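Long-range contact in iron-sulfur cluster assembly scaffold protein NifU (Fervidobacterium islandicum, PDB 6A6F), which binds zinc and probably acts as a scaffold or sulfur-transfer protein in iron-sulfur cluster assembly by the SUF system: residues 41-47 and 130-135. Sequence-based numbering, arbitrary orientation.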
ATOM      1  N   VAL A  41       6.703   1.093  -9.283  1.00 22.34           N
ATOM      2  CA  VAL A  41       7.670   0.119  -8.823  1.00 24.18           C
ATOM      3  C   VAL A  41       9.047   0.367  -9.465  1.00 24.14           C
ATOM      4  O   VAL A  41       9.125   0.650 -10.664  1.00 24.61           O
ATOM      5  CB  VAL A  41       7.173  -1.295  -9.105  1.00 24.53           C
ATOM      6  CG1 VAL A  41       7.151  -1.606 -10.600  1.00 26.54           C
ATOM      7  CG2 VAL A  41       8.017  -2.314  -8.357  1.00 26.49           C
ATOM      8  N   THR A  42      10.100   0.290  -8.659  1.00 20.44           N
ATOM      9  CA  THR A  42      11.470   0.279  -9.181  1.00 20.74           C
ATOM     10  C   THR A  42      12.085  -1.057  -8.832  1.00 20.70           C
ATOM     11  O   THR A  42      12.143  -1.419  -7.668  1.00 20.80           O
ATOM     12  CB  THR A  42      12.308   1.389  -8.552  1.00 20.72           C
ATOM     13  OG1 THR A  42      11.723   2.617  -8.938  1.00 23.36           O
ATOM     14  CG2 THR A  42      13.769   1.369  -9.043  1.00 21.37           C
ATOM     15  N   LEU A  43      12.465  -1.829  -9.842  1.00 19.75           N
ATOM     16  CA  LEU A  43      13.080  -3.101  -9.607  1.00 18.93           C
ATOM     17  C   LEU A  43      14.614  -2.994  -9.644  1.00 17.58           C
ATOM     18  O   LEU A  43      15.179  -2.412 -10.560  1.00 16.20           O
ATOM     19  CB  LEU A  43      12.607  -4.089 -10.650  1.00 19.47           C
ATOM     20  CG  LEU A  43      11.129  -4.366 -10.760  1.00 20.80           C
ATOM     21  CD1 LEU A  43      10.891  -5.315 -11.934  1.00 21.43           C
ATOM     22  CD2 LEU A  43      10.685  -5.001  -9.463  1.00 20.54           C
ATOM     23  N   TYR A  44      15.270  -3.637  -8.690  1.00 16.88           N
ATOM     24  CA  TYR A  44      16.767  -3.688  -8.591  1.00 17.81           C
ATOM     25  C   TYR A  44      17.207  -5.154  -8.819  1.00 16.89           C
ATOM     26  O   TYR A  44      16.666  -6.037  -8.189  1.00 15.54           O
ATOM     27  CB  TYR A  44      17.253  -3.250  -7.183  1.00 18.52           C
ATOM     28  CG  TYR A  44      16.967  -1.810  -6.910  1.00 20.48           C
ATOM     29  CD1 TYR A  44      15.740  -1.421  -6.476  1.00 23.26           C
ATOM     30  CD2 TYR A  44      17.923  -0.815  -7.167  1.00 22.17           C
ATOM     31  CE1 TYR A  44      15.447  -0.088  -6.240  1.00 25.28           C
ATOM     32  CE2 TYR A  44      17.626   0.520  -6.965  1.00 24.69           C
ATOM     33  CZ  TYR A  44      16.374   0.857  -6.503  1.00 26.22           C
ATOM     34  OH  TYR A  44      16.035   2.146  -6.299  1.00 34.05           O
ATOM     35  N   PHE A  45      18.160  -5.413  -9.723  1.00 15.80           N
ATOM     36  CA  PHE A  45      18.601  -6.777 -10.009  1.00 15.31           C
ATOM     37  C   PHE A  45      20.091  -6.977  -9.748  1.00 15.82           C
ATOM     38  O   PHE A  45      20.887  -6.074 -10.040  1.00 14.91           O
ATOM     39  CB  PHE A  45      18.364  -7.138 -11.489  1.00 16.60           C
ATOM     40  CG  PHE A  45      16.919  -7.115 -11.910  1.00 16.46           C
ATOM     41  CD1 PHE A  45      16.325  -5.941 -12.289  1.00 16.52           C
ATOM     42  CD2 PHE A  45      16.194  -8.285 -11.965  1.00 16.53           C
ATOM     43  CE1 PHE A  45      15.005  -5.925 -12.708  1.00 17.75           C
ATOM     44  CE2 PHE A  45      14.877  -8.286 -12.361  1.00 18.13           C
ATOM     45  CZ  PHE A  45      14.291  -7.101 -12.744  1.00 18.05           C
ATOM     46  N   LEU A  46      20.443  -8.164  -9.236  1.00 15.05           N
ATOM     47  CA  LEU A  46      21.786  -8.721  -9.359  1.00 17.55           C
ATOM     48  C   LEU A  46      21.656 -10.013 -10.139  1.00 19.28           C
ATOM     49  O   LEU A  46      20.762 -10.827  -9.825  1.00 19.73           O
ATOM     50  CB  LEU A  46      22.441  -9.092  -8.016  1.00 15.75           C
ATOM     51  CG  LEU A  46      22.780  -7.918  -7.092  1.00 16.88           C
ATOM     52  CD1 LEU A  46      23.192  -8.419  -5.710  1.00 18.80           C
ATOM     53  CD2 LEU A  46      23.904  -7.057  -7.641  1.00 16.83           C
ATOM     54  N   PHE A  47      22.624 -10.229 -11.039  1.00 19.65           N
ATOM     55  CA  PHE A  47      22.729 -11.390 -11.911  1.00 21.69           C
ATOM     56  C   PHE A  47      24.103 -12.035 -11.757  1.00 27.18           C
ATOM     57  O   PHE A  47      25.086 -11.372 -11.401  1.00 25.21           O
ATOM     58  CB  PHE A  47      22.646 -10.969 -13.389  1.00 21.77           C
ATOM     59  CG  PHE A  47      21.428 -10.126 -13.758  1.00 20.76           C
ATOM     60  CD1 PHE A  47      20.180 -10.602 -13.590  1.00 21.66           C
ATOM     61  CD2 PHE A  47      21.582  -8.902 -14.347  1.00 21.18           C
ATOM     62  CE1 PHE A  47      19.046  -9.848 -13.960  1.00 22.77           C
ATOM     63  CE2 PHE A  47      20.488  -8.128 -14.712  1.00 22.05           C
ATOM     64  CZ  PHE A  47      19.206  -8.608 -14.528  1.00 21.90           C
ATOM     65  N   THR A 130       7.430  -4.489 -16.182  1.00 19.32           N
ATOM     66  CA  THR A 130       8.676  -3.848 -15.807  1.00 19.80           C
ATOM     67  C   THR A 130       9.835  -4.805 -15.857  1.00 19.46           C
ATOM     68  O   THR A 130      10.892  -4.463 -16.378  1.00 20.68           O
ATOM     69  CB  THR A 130       8.586  -3.182 -14.422  1.00 20.48           C
ATOM     70  OG1 THR A 130       7.499  -2.262 -14.455  1.00 19.97           O
ATOM     71  CG2 THR A 130       9.870  -2.431 -14.107  1.00 20.24           C
ATOM     72  N   LEU A 131       9.624  -6.031 -15.398  1.00 18.26           N
ATOM     73  CA  LEU A 131      10.621  -7.069 -15.540  1.00 18.45           C
ATOM     74  C   LEU A 131      10.999  -7.384 -17.003  1.00 21.05           C
ATOM     75  O   LEU A 131      12.185  -7.498 -17.345  1.00 21.11           O
ATOM     76  CB  LEU A 131      10.106  -8.327 -14.912  1.00 19.78           C
ATOM     77  CG  LEU A 131      10.968  -9.582 -15.037  1.00 20.24           C
ATOM     78  CD1 LEU A 131      12.206  -9.505 -14.200  1.00 21.42           C
ATOM     79  CD2 LEU A 131      10.188 -10.791 -14.591  1.00 20.70           C
ATOM     80  N   GLU A 132       9.994  -7.570 -17.859  1.00 22.57           N
ATOM     81  CA  GLU A 132      10.224  -7.756 -19.320  1.00 24.74           C
ATOM     82  C   GLU A 132      11.149  -6.696 -19.926  1.00 24.06           C
ATOM     83  O   GLU A 132      12.157  -6.999 -20.587  1.00 25.57           O
ATOM     84  CB  GLU A 132       8.874  -7.775 -20.048  1.00 26.02           C
ATOM     85  CG  GLU A 132       8.967  -8.154 -21.533  1.00 31.79           C
ATOM     86  CD  GLU A 132       7.590  -8.220 -22.210  1.00 35.98           C
ATOM     87  OE1 GLU A 132       6.660  -7.519 -21.767  1.00 37.69           O
ATOM     88  OE2 GLU A 132       7.434  -8.990 -23.170  1.00 46.23           O
ATOM     89  N   ILE A 133      10.839  -5.443 -19.676  1.00 26.34           N
ATOM     90  CA  ILE A 133      11.681  -4.358 -20.165  1.00 28.57           C
ATOM     91  C   ILE A 133      13.072  -4.467 -19.577  1.00 31.39           C
ATOM     92  O   ILE A 133      14.046  -4.399 -20.326  1.00 32.27           O
ATOM     93  CB  ILE A 133      11.075  -2.983 -19.909  1.00 29.46           C
ATOM     94  CG1 ILE A 133       9.771  -2.835 -20.706  1.00 32.68           C
ATOM     95  CG2 ILE A 133      12.020  -1.866 -20.351  1.00 32.96           C
ATOM     96  CD1 ILE A 133       8.816  -1.799 -20.131  1.00 33.20           C
ATOM     97  N   ALA A 134      13.174  -4.721 -18.261  1.00 27.37           N
ATOM     98  CA  ALA A 134      14.468  -4.811 -17.615  1.00 27.76           C
ATOM     99  C   ALA A 134      15.328  -5.911 -18.217  1.00 27.21           C
ATOM    100  O   ALA A 134      16.497  -5.723 -18.453  1.00 24.27           O
ATOM    101  CB  ALA A 134      14.307  -5.047 -16.103  1.00 28.36           C
ATOM    102  N   LEU A 135      14.765  -7.088 -18.401  1.00 29.48           N
ATOM    103  CA  LEU A 135      15.562  -8.226 -18.868  1.00 34.36           C
ATOM    104  C   LEU A 135      15.848  -8.254 -20.391  1.00 37.71           C
ATOM    105  O   LEU A 135      16.743  -8.982 -20.830  1.00 38.71           O
ATOM    106  CB  LEU A 135      14.911  -9.545 -18.485  1.00 32.90           C
ATOM    107  CG  LEU A 135      14.729  -9.820 -17.002  1.00 33.73           C
ATOM    108  CD1 LEU A 135      14.144 -11.208 -16.876  1.00 33.54           C
ATOM    109  CD2 LEU A 135      16.023  -9.699 -16.196  1.00 36.02           C
TER
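Leu43 and Leu131 bring the backbones closest, their CA atoms 7.5 Å apart, where strand segment 41-47 packs against the C-terminal end of helix 118-135. The two axes run in the same general sense, 41° apart and 9.7 Å at closest approach, and no hydrogen bond joins them. Every second strand residue, from Val41 to Phe47, faces the helix, while Thr42, Tyr44 and Leu46 point to the opposite face of the sheet. With CG anti to its carbonyl carbon (chi1 -62°), the Phe45 ring projects toward the helix and meets Leu131, Ala134 and Leu135. Leu131 CD1 lies at its edge near the ring plane, 3.5 Å from Phe45 CE2, and Ala134, small enough to let the ring come close to the backbone, puts its CB 3.6 Å from Phe45 CE1. Leu43 CD1 rests against the methyl of Thr130, 3.8 Å from Thr130 CG2. Thr130 suits this buried place because its hydroxyl bonds back to Leu126 O, within its own helix. Toward the helix end, Leu135 CD2 lies 3.8 Å from Phe47 CZ, and the Phe47 ring also takes a cation-pi contact from Lys81. Helix against antiparallel sheet is the core layering of this NifU-like fold, joined here by Met72 and Ile76 of helix 63-76. The contact rests on hydrophobic packing, buried from Val41 to Phe45 and partly open where Phe47 meets Leu135.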